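Local coordinates for SusD homolog (Bacteroides ovatus, PDB 4F53), which probably binds mucin O-glycans, as a member of the SusD/RagB family of outer membrane lipoproteins with a TPR-like helical fold, at residues 123-126 against 127-131; 156-159 against 160-164; 233-236 against 237-241. All coordinates share one frame; numbering follows the deposited sequence.

Contact 1: 123-126 against 127-131; sequences VMLR and VTDTY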
ATOM      1  N   VAL A 123      -3.805  -7.442  -8.110  1.00 32.85           N
ATOM      2  CA  VAL A 123      -4.626  -6.285  -8.486  1.00 32.97           C
ATOM      3  C   VAL A 123      -5.946  -6.315  -7.722  1.00 38.33           C
ATOM      4  O   VAL A 123      -6.323  -5.325  -7.101  1.00 38.90           O
ATOM      5  CB  VAL A 123      -4.853  -6.197 -10.020  1.00 37.27           C
ATOM      6  CG1 VAL A 123      -5.854  -5.096 -10.373  1.00 37.43           C
ATOM      7  CG2 VAL A 123      -3.534  -5.962 -10.737  1.00 36.57           C
HETATM    8  N   MSE A 124      -6.625  -7.451  -7.743  1.00 35.76           N
HETATM    9  CA  MSE A 124      -7.920  -7.581  -7.087  1.00 35.48           C
HETATM   10  C   MSE A 124      -7.764  -7.677  -5.561  1.00 36.90           C
HETATM   11  O   MSE A 124      -8.716  -7.370  -4.848  1.00 37.60           O
HETATM   12  CB  MSE A 124      -8.742  -8.727  -7.703  1.00 37.88           C
HETATM   13  CG  MSE A 124      -9.072  -8.447  -9.172  1.00 45.13           C
HETATM   14 SE   MSE A 124     -10.077  -6.769  -9.407  0.75 52.61          SE
HETATM   15  CE  MSE A 124      -9.438  -6.179 -11.208  1.00 49.05           C
ATOM     16  N   LEU A 125      -6.557  -8.001  -5.070  1.00 31.76           N
ATOM     17  CA  LEU A 125      -6.233  -7.940  -3.630  1.00 30.87           C
ATOM     18  C   LEU A 125      -6.333  -6.476  -3.173  1.00 33.90           C
ATOM     19  O   LEU A 125      -6.911  -6.235  -2.137  1.00 34.29           O
ATOM     20  CB  LEU A 125      -4.837  -8.521  -3.307  1.00 29.11           C
ATOM     21  CG  LEU A 125      -4.406  -8.575  -1.818  1.00 31.95           C
ATOM     22  CD1 LEU A 125      -5.343  -9.487  -0.989  1.00 30.89           C
ATOM     23  CD2 LEU A 125      -2.969  -9.063  -1.692  1.00 31.63           C
ATOM     24  N   ARG A 126      -5.817  -5.507  -3.964  1.00 31.33           N
ATOM     25  CA  ARG A 126      -5.933  -4.061  -3.663  1.00 31.05           C
ATOM     26  C   ARG A 126      -7.405  -3.652  -3.573  1.00 34.53           C
ATOM     27  O   ARG A 126      -7.786  -2.926  -2.663  1.00 34.04           O
ATOM     28  CB  ARG A 126      -5.279  -3.164  -4.738  1.00 27.77           C
ATOM     29  CG  ARG A 126      -3.840  -3.430  -5.085  1.00 39.86           C
ATOM     30  CD  ARG A 126      -3.428  -2.516  -6.227  1.00 34.38           C
ATOM     31  NE  ARG A 126      -3.741  -1.124  -5.896  1.00 35.09           N
ATOM     32  CZ  ARG A 126      -2.876  -0.123  -5.882  1.00 37.04           C
ATOM     33  NH1 ARG A 126      -1.616  -0.321  -6.248  1.00 32.89           N
ATOM     34  NH2 ARG A 126      -3.267   1.091  -5.529  1.00 26.68           N
ATOM     35  N   VAL A 127      -8.213  -4.112  -4.551  1.00 30.96           N
ATOM     36  CA  VAL A 127      -9.640  -3.801  -4.682  1.00 31.68           C
ATOM     37  C   VAL A 127     -10.449  -4.393  -3.502  1.00 34.66           C
ATOM     38  O   VAL A 127     -11.213  -3.643  -2.887  1.00 34.79           O
ATOM     39  CB  VAL A 127     -10.225  -4.207  -6.066  1.00 35.29           C
ATOM     40  CG1 VAL A 127     -11.676  -3.736  -6.199  1.00 36.20           C
ATOM     41  CG2 VAL A 127      -9.362  -3.650  -7.212  1.00 33.69           C
ATOM     42  N   THR A 128     -10.273  -5.691  -3.166  1.00 29.79           N
ATOM     43  CA  THR A 128     -11.014  -6.234  -2.028  1.00 30.20           C
ATOM     44  C   THR A 128     -10.523  -5.579  -0.715  1.00 33.43           C
ATOM     45  O   THR A 128     -11.335  -5.301   0.171  1.00 35.48           O
ATOM     46  CB  THR A 128     -11.048  -7.773  -1.967  1.00 35.17           C
ATOM     47  OG1 THR A 128     -11.926  -8.101  -0.902  1.00 35.33           O
ATOM     48  CG2 THR A 128      -9.670  -8.425  -1.695  1.00 27.90           C
ATOM     49  N   ASP A 129      -9.241  -5.256  -0.617  1.00 29.92           N
ATOM     50  CA  ASP A 129      -8.721  -4.564   0.575  1.00 29.36           C
ATOM     51  C   ASP A 129      -9.229  -3.122   0.660  1.00 33.99           C
ATOM     52  O   ASP A 129      -9.181  -2.540   1.739  1.00 33.93           O
ATOM     53  CB  ASP A 129      -7.189  -4.604   0.629  1.00 29.00           C
ATOM     54  CG  ASP A 129      -6.643  -5.994   0.954  1.00 31.72           C
ATOM     55  OD1 ASP A 129      -7.448  -6.893   1.282  1.00 32.32           O
ATOM     56  OD2 ASP A 129      -5.414  -6.177   0.885  1.00 35.34           O
ATOM     57  N   THR A 130      -9.763  -2.557  -0.454  1.00 31.81           N
ATOM     58  CA  THR A 130     -10.354  -1.211  -0.451  1.00 31.24           C
ATOM     59  C   THR A 130     -11.850  -1.273  -0.096  1.00 33.03           C
ATOM     60  O   THR A 130     -12.336  -0.416   0.637  1.00 33.86           O
ATOM     61  CB  THR A 130     -10.144  -0.515  -1.817  1.00 36.42           C
ATOM     62  OG1 THR A 130      -8.764  -0.517  -2.138  1.00 37.14           O
ATOM     63  CG2 THR A 130     -10.640   0.921  -1.837  1.00 30.32           C
ATOM     64  N   TYR A 131     -12.577  -2.272  -0.620  1.00 30.48           N
ATOM     65  CA  TYR A 131     -14.043  -2.346  -0.544  1.00 31.11           C
ATOM     66  C   TYR A 131     -14.679  -3.428   0.303  1.00 36.11           C
ATOM     67  O   TYR A 131     -15.782  -3.206   0.792  1.00 35.42           O
ATOM     68  CB  TYR A 131     -14.611  -2.493  -1.972  1.00 33.03           C
ATOM     69  CG  TYR A 131     -14.391  -1.231  -2.777  1.00 33.32           C
ATOM     70  CD1 TYR A 131     -15.226  -0.127  -2.620  1.00 35.47           C
ATOM     71  CD2 TYR A 131     -13.289  -1.103  -3.621  1.00 32.47           C
ATOM     72  CE1 TYR A 131     -14.982   1.066  -3.297  1.00 35.23           C
ATOM     73  CE2 TYR A 131     -13.020   0.092  -4.285  1.00 33.09           C
ATOM     74  CZ  TYR A 131     -13.855   1.181  -4.099  1.00 39.19           C
ATOM     75  OH  TYR A 131     -13.575   2.350  -4.738  1.00 35.83           O
TER

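Contact 2: 156-159 against 160-164; sequences YAKM and LEDLD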
ATOM      1  N   TYR A 156     -10.587 -14.111  -0.718  1.00 33.41           N
ATOM      2  CA  TYR A 156      -9.315 -14.556  -0.144  1.00 33.14           C
ATOM      3  C   TYR A 156      -9.128 -16.074  -0.304  1.00 36.71           C
ATOM      4  O   TYR A 156      -8.048 -16.499  -0.694  1.00 37.86           O
ATOM      5  CB  TYR A 156      -9.216 -14.148   1.346  1.00 33.44           C
ATOM      6  CG  TYR A 156      -8.495 -12.829   1.550  1.00 32.04           C
ATOM      7  CD1 TYR A 156      -9.095 -11.615   1.197  1.00 32.63           C
ATOM      8  CD2 TYR A 156      -7.214 -12.791   2.089  1.00 31.24           C
ATOM      9  CE1 TYR A 156      -8.433 -10.399   1.386  1.00 29.94           C
ATOM     10  CE2 TYR A 156      -6.536 -11.586   2.264  1.00 31.56           C
ATOM     11  CZ  TYR A 156      -7.151 -10.389   1.916  1.00 37.50           C
ATOM     12  OH  TYR A 156      -6.461  -9.211   2.083  1.00 33.46           O
ATOM     13  N   ALA A 157     -10.185 -16.879  -0.056  1.00 32.68           N
ATOM     14  CA  ALA A 157     -10.109 -18.338  -0.172  1.00 32.76           C
ATOM     15  C   ALA A 157      -9.825 -18.766  -1.616  1.00 38.11           C
ATOM     16  O   ALA A 157      -8.956 -19.613  -1.826  1.00 38.64           O
ATOM     17  CB  ALA A 157     -11.385 -18.990   0.336  1.00 34.40           C
ATOM     18  N   LYS A 158     -10.512 -18.160  -2.608  1.00 35.54           N
ATOM     19  CA  LYS A 158     -10.271 -18.490  -4.016  1.00 35.95           C
ATOM     20  C   LYS A 158      -8.837 -18.063  -4.425  1.00 39.68           C
ATOM     21  O   LYS A 158      -8.107 -18.867  -4.999  1.00 41.67           O
ATOM     22  CB  LYS A 158     -11.325 -17.863  -4.935  1.00 38.25           C
ATOM     23  CG  LYS A 158     -11.069 -18.168  -6.395  1.00 40.00           C
ATOM     24  CD  LYS A 158     -12.174 -17.715  -7.333  1.00 46.16           C
ATOM     25  CE  LYS A 158     -11.636 -17.417  -8.721  1.00 43.49           C
ATOM     26  NZ  LYS A 158     -10.909 -18.571  -9.338  1.00 48.52           N
HETATM   27  N   MSE A 159      -8.420 -16.846  -4.066  1.00 32.34           N
HETATM   28  CA  MSE A 159      -7.083 -16.330  -4.357  1.00 29.80           C
HETATM   29  C   MSE A 159      -5.995 -17.221  -3.794  1.00 36.18           C
HETATM   30  O   MSE A 159      -5.044 -17.537  -4.511  1.00 36.93           O
HETATM   31  CB  MSE A 159      -6.890 -14.908  -3.779  1.00 29.21           C
HETATM   32  CG  MSE A 159      -7.609 -13.810  -4.571  1.00 33.77           C
HETATM   33 SE   MSE A 159      -7.358 -12.102  -3.652  0.75 38.59          SE
HETATM   34  CE  MSE A 159      -8.088 -11.047  -5.071  1.00 37.87           C
ATOM     35  N   LEU A 160      -6.129 -17.630  -2.517  1.00 32.81           N
ATOM     36  CA  LEU A 160      -5.114 -18.447  -1.840  1.00 32.26           C
ATOM     37  C   LEU A 160      -5.026 -19.837  -2.471  1.00 38.67           C
ATOM     38  O   LEU A 160      -3.919 -20.333  -2.694  1.00 40.58           O
ATOM     39  CB  LEU A 160      -5.333 -18.518  -0.316  1.00 30.92           C
ATOM     40  CG  LEU A 160      -4.796 -17.287   0.462  1.00 32.88           C
ATOM     41  CD1 LEU A 160      -5.500 -17.131   1.830  1.00 31.60           C
ATOM     42  CD2 LEU A 160      -3.258 -17.363   0.657  1.00 30.75           C
ATOM     43  N   GLU A 161      -6.174 -20.411  -2.862  1.00 35.43           N
ATOM     44  CA  GLU A 161      -6.241 -21.712  -3.514  1.00 35.20           C
ATOM     45  C   GLU A 161      -5.611 -21.643  -4.923  1.00 38.58           C
ATOM     46  O   GLU A 161      -4.870 -22.545  -5.311  1.00 39.51           O
ATOM     47  CB  GLU A 161      -7.695 -22.165  -3.578  1.00 37.79           C
ATOM     48  CG  GLU A 161      -7.900 -23.502  -4.263  1.00 51.19           C
ATOM     49  CD  GLU A 161      -9.278 -24.113  -4.090  1.00 75.24           C
ATOM     50  OE1 GLU A 161      -9.930 -23.851  -3.054  1.00 57.11           O
ATOM     51  OE2 GLU A 161      -9.692 -24.885  -4.982  1.00 80.07           O
ATOM     52  N   ASP A 162      -5.922 -20.590  -5.687  1.00 33.05           N
ATOM     53  CA  ASP A 162      -5.348 -20.400  -7.018  1.00 34.39           C
ATOM     54  C   ASP A 162      -3.847 -20.104  -6.922  1.00 39.65           C
ATOM     55  O   ASP A 162      -3.074 -20.622  -7.735  1.00 41.20           O
ATOM     56  CB  ASP A 162      -6.085 -19.289  -7.808  1.00 36.15           C
ATOM     57  CG  ASP A 162      -7.522 -19.650  -8.193  1.00 46.72           C
ATOM     58  OD1 ASP A 162      -7.876 -20.863  -8.143  1.00 49.35           O
ATOM     59  OD2 ASP A 162      -8.303 -18.728  -8.488  1.00 49.73           O
ATOM     60  N   LEU A 163      -3.427 -19.342  -5.887  1.00 34.62           N
ATOM     61  CA  LEU A 163      -2.023 -19.020  -5.657  1.00 33.79           C
ATOM     62  C   LEU A 163      -1.202 -20.308  -5.413  1.00 41.04           C
ATOM     63  O   LEU A 163      -0.098 -20.424  -5.951  1.00 42.40           O
ATOM     64  CB  LEU A 163      -1.897 -18.035  -4.479  1.00 32.22           C
ATOM     65  CG  LEU A 163      -0.540 -17.396  -4.215  1.00 34.56           C
ATOM     66  CD1 LEU A 163       0.083 -16.859  -5.494  1.00 33.91           C
ATOM     67  CD2 LEU A 163      -0.670 -16.348  -3.157  1.00 34.05           C
ATOM     68  N   ASP A 164      -1.757 -21.291  -4.655  1.00 39.04           N
ATOM     69  CA  ASP A 164      -1.105 -22.597  -4.436  1.00 39.94           C
ATOM     70  C   ASP A 164      -0.824 -23.319  -5.770  1.00 45.23           C
ATOM     71  O   ASP A 164       0.247 -23.903  -5.934  1.00 47.38           O
ATOM     72  CB  ASP A 164      -1.955 -23.499  -3.535  1.00 42.17           C
ATOM     73  CG  ASP A 164      -1.590 -23.429  -2.065  1.00 52.76           C
ATOM     74  OD1 ASP A 164      -0.457 -23.003  -1.757  1.00 50.85           O
ATOM     75  OD2 ASP A 164      -2.428 -23.835  -1.222  1.00 61.11           O
TER
HETATM   76  O   HOH W   1     -11.275 -22.077  -2.010  1.00 63.63           O

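Contact 3: 233-236 against 237-241; sequences VMTA and ATDGA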
ATOM      1  N   VAL A 233      10.509 -17.761   0.004  1.00 29.44           N
ATOM      2  CA  VAL A 233      10.059 -16.371  -0.143  1.00 28.04           C
ATOM      3  C   VAL A 233      11.276 -15.506  -0.561  1.00 34.53           C
ATOM      4  O   VAL A 233      12.374 -16.039  -0.720  1.00 36.42           O
ATOM      5  CB  VAL A 233       9.367 -15.837   1.166  1.00 27.82           C
ATOM      6  CG1 VAL A 233       8.030 -16.531   1.411  1.00 26.09           C
ATOM      7  CG2 VAL A 233      10.284 -15.945   2.397  1.00 26.75           C
HETATM    8  N   MSE A 234      11.077 -14.186  -0.740  1.00 29.65           N
HETATM    9  CA  MSE A 234      12.155 -13.230  -1.008  1.00 27.87           C
HETATM   10  C   MSE A 234      13.061 -13.155   0.223  1.00 36.70           C
HETATM   11  O   MSE A 234      12.538 -12.979   1.324  1.00 37.05           O
HETATM   12  CB  MSE A 234      11.578 -11.832  -1.286  1.00 27.11           C
HETATM   13  CG  MSE A 234      10.783 -11.722  -2.548  1.00 33.24           C
HETATM   14 SE   MSE A 234       9.944  -9.944  -2.483  0.75 40.15          SE
HETATM   15  CE  MSE A 234       8.877 -10.125  -4.040  1.00 35.85           C
ATOM     16  N   THR A 235      14.397 -13.285   0.066  1.00 35.56           N
ATOM     17  CA  THR A 235      15.310 -13.206   1.231  1.00 35.72           C
ATOM     18  C   THR A 235      16.427 -12.169   1.009  1.00 39.16           C
ATOM     19  O   THR A 235      17.119 -11.804   1.956  1.00 41.47           O
ATOM     20  CB  THR A 235      15.935 -14.581   1.575  1.00 33.85           C
ATOM     21  OG1 THR A 235      16.682 -15.012   0.454  1.00 36.38           O
ATOM     22  CG2 THR A 235      14.894 -15.655   1.956  1.00 30.69           C
ATOM     23  N   ALA A 236      16.644 -11.745  -0.226  1.00 32.55           N
ATOM     24  CA  ALA A 236      17.687 -10.768  -0.543  1.00 32.12           C
ATOM     25  C   ALA A 236      17.037  -9.518  -1.107  1.00 36.85           C
ATOM     26  O   ALA A 236      15.970  -9.628  -1.721  1.00 37.43           O
ATOM     27  CB  ALA A 236      18.676 -11.362  -1.552  1.00 33.41           C
ATOM     28  N   ALA A 237      17.665  -8.342  -0.921  1.00 32.97           N
ATOM     29  CA  ALA A 237      17.147  -7.068  -1.457  1.00 33.09           C
ATOM     30  C   ALA A 237      16.848  -7.167  -2.978  1.00 36.85           C
ATOM     31  O   ALA A 237      15.854  -6.616  -3.443  1.00 35.55           O
ATOM     32  CB  ALA A 237      18.137  -5.937  -1.193  1.00 33.80           C
ATOM     33  N   THR A 238      17.678  -7.915  -3.725  1.00 33.75           N
ATOM     34  CA  THR A 238      17.523  -8.081  -5.181  1.00 33.36           C
ATOM     35  C   THR A 238      16.380  -9.043  -5.553  1.00 36.09           C
ATOM     36  O   THR A 238      16.057  -9.144  -6.724  1.00 37.44           O
ATOM     37  CB  THR A 238      18.825  -8.510  -5.831  1.00 38.85           C
ATOM     38  OG1 THR A 238      19.304  -9.669  -5.152  1.00 42.31           O
ATOM     39  CG2 THR A 238      19.856  -7.397  -5.843  1.00 35.06           C
ATOM     40  N   ASP A 239      15.739  -9.708  -4.574  1.00 32.26           N
ATOM     41  CA  ASP A 239      14.563 -10.545  -4.822  1.00 31.29           C
ATOM     42  C   ASP A 239      13.298  -9.681  -4.935  1.00 33.30           C
ATOM     43  O   ASP A 239      12.280 -10.155  -5.454  1.00 33.32           O
ATOM     44  CB  ASP A 239      14.350 -11.598  -3.725  1.00 31.92           C
ATOM     45  CG  ASP A 239      15.411 -12.664  -3.619  1.00 37.64           C
ATOM     46  OD1 ASP A 239      16.013 -13.014  -4.659  1.00 39.14           O
ATOM     47  OD2 ASP A 239      15.605 -13.184  -2.509  1.00 39.54           O
ATOM     48  N   GLY A 240      13.376  -8.440  -4.438  1.00 28.18           N
ATOM     49  CA  GLY A 240      12.274  -7.481  -4.455  1.00 27.05           C
ATOM     50  C   GLY A 240      11.730  -7.216  -5.840  1.00 28.95           C
ATOM     51  O   GLY A 240      12.471  -7.325  -6.808  1.00 28.60           O
ATOM     52  N   ALA A 241      10.424  -6.891  -5.950  1.00 27.43           N
ATOM     53  CA  ALA A 241       9.772  -6.613  -7.236  1.00 27.34           C
ATOM     54  C   ALA A 241       9.705  -5.101  -7.477  1.00 33.04           C
ATOM     55  O   ALA A 241       9.056  -4.369  -6.733  1.00 31.71           O
ATOM     56  CB  ALA A 241       8.378  -7.240  -7.291  1.00 27.45           C
TER

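Contact 1: 123-126 against 127-131
The carboxylate of D129 lies with one face over the backbone carbonyl of L125, one helical turn back. L125 O sits under that face, 3.1 Å from D129 CG. It is an acceptor facing an acid, so this is close packing and not a bond. L125 closes the same face with its branch: CG and CD1 each lie near OD2, CG at 3.8 Å. The two oxygens of D129 have partners from other parts of the fold. At the edge, Y156 OH meets OD1 close to the carboxylate plane. OD1 also takes a hydrogen bond from W517, and OD2 forms a salt bridge with R207. The flat guanidinium of R126 leads away from this turn to D51 and to the carbonyl of M39.

Backbone bonds tie the same turn. D129 N donates to L125 O at 2.9 Å, and T128 N to M124 O at 2.8 Å. The bond from V127 N to V123 O is weak. T130 adds a side-chain bond. Its OG1 stands anti to the carbonyl carbon (chi1 -55°), which aims it back along the helix at R126 O, 2.7 Å away. On another side of the helix, M124 and V127 lie side by side, with SE 3.9 Å from V127 CG2. That methyl also rests 3.5 Å from V123 O.

This is the last part of helix 110-131, and every touching residue is buried. Helices 82-106, 152-173 and 442-452 pack against it. The R207 charge and the two donors at OD1 would probably favour the ionised form of D129.

Contact 2: 156-159 against 160-164
L160 folds its side chain over the carbonyl of Y156, with CB 3.4 Å and CD1 3.6 Å from Y156 O. The same carbonyl accepts L160 N at 2.9 Å, so apolar carbons cover a backbone bond. L163 follows three residues later. Only its CB lies near M159 O, at 3.2 Å, and M159 O accepts L163 N; its branch touches L118 of helix 110-131 instead. These residues form the tight side of the turn. M159, extended beyond CG, reaches M124 of helix 110-131. L160 and M159 both touch M204 of helix 190-207, and the ring of Y156 meets that of W517 with the planes about 60° apart.

The other side is looser and polar. K158 and D162 make a salt bridge across one turn, with NZ 2.7 Å from OD2. The ammonium uses the syn lone pair of OD2. K158 runs out nearly straight with CG anti to its own N (chi1 179°) and bends only at the last torsion (chi4 56°). That bend turns NZ back onto the carboxylate. An alanine in place of D162 is likely to leave K158 NZ without its charged mate in this helix and let the lysine end swing. Further round the same side, a water donates to E161 OE1 and, weakly, to A157 O at 3.4 Å. E161 OE1 also accepts from N217. A bound acetate, probably from the crystallisation liquor, lies about 4 Å from the K158 side chain, and a calcium ion about 5 Å from that of E161.

The arrangement is that of an amphipathic helix, with an i to i+4 salt bridge on its outer side. Its apolar side packs between neighbouring helices, as in the TPR-like fold of this family.

Contact 3: 233-236 against 237-241
D239 OD2 gathers two consecutive backbone N-H groups, those of T235 and A236, at the start of a single 3-10 turn. The pattern resembles one half of a capping box. D239, three residues into the turn, caps the N-H of A236 before it, but the methyl of A236 offers no acceptor for D239 N, which bonds to A236 O instead. The turn lies in the loop between helix 221-231 and strand 241-243.

The two donors reach OD2 differently. T235 N comes to the anti lone pair, away from OD1, at 2.8 Å and with a nearly straight N-H (163°). A236 N lies 2.9 Å from the same oxygen but stands above the carboxylate plane, 48° out of it. D239 has CG anti to its carbonyl carbon (chi1 -66°), which carries the carboxylate back under the 235-236 backbone. The other oxygen, OD1, forms a salt bridge with K195 of helix 190-207. Both carboxylate oxygens therefore have partners, and the acid probably stays charged.

The backbone of the turn is bonded as well. D239 N donates to A236 O at 2.9 Å, from well above the carbonyl plane. G240 N follows with A237 O at 3.2 Å, so two type I turns overlap. D239 O is taken by the hydroxyl of Y186, and M234 N donates a hydrogen bond to S199 OG. A241 then enters backbone bonding with V334 and F335 of strand 332-335.

The apolar part of the contact is M234. It runs past D239 in the opposite direction, and its CB lies 3.7 Å from D239 CB. The extended chain continues over G240, with SE 3.9 Å from G240 CA, and ends with CE 4.4 Å from A241 CB.

In the fold
Contacts 1 and 2 each lie within one helix, 110-131 and 152-173, which follow each other in the chain. Contact 3 is a loop turn that leads into a short strand. Contact 1 is the most central and wholly buried; contacts 2 and 3 are partly exposed and lie farther out. A probable hydrogen bond between D129 OD1 and Y156 OH, with M159 packed on L125, joins the first two. Contact 3 touches neither, with nearest atoms about 10 Å from contact 2. An aspartate carries part of each contact. R207 of helix 190-207 meets the charge of D129, K158 one turn back that of D162, and backbone N-H groups with K195 that of D239.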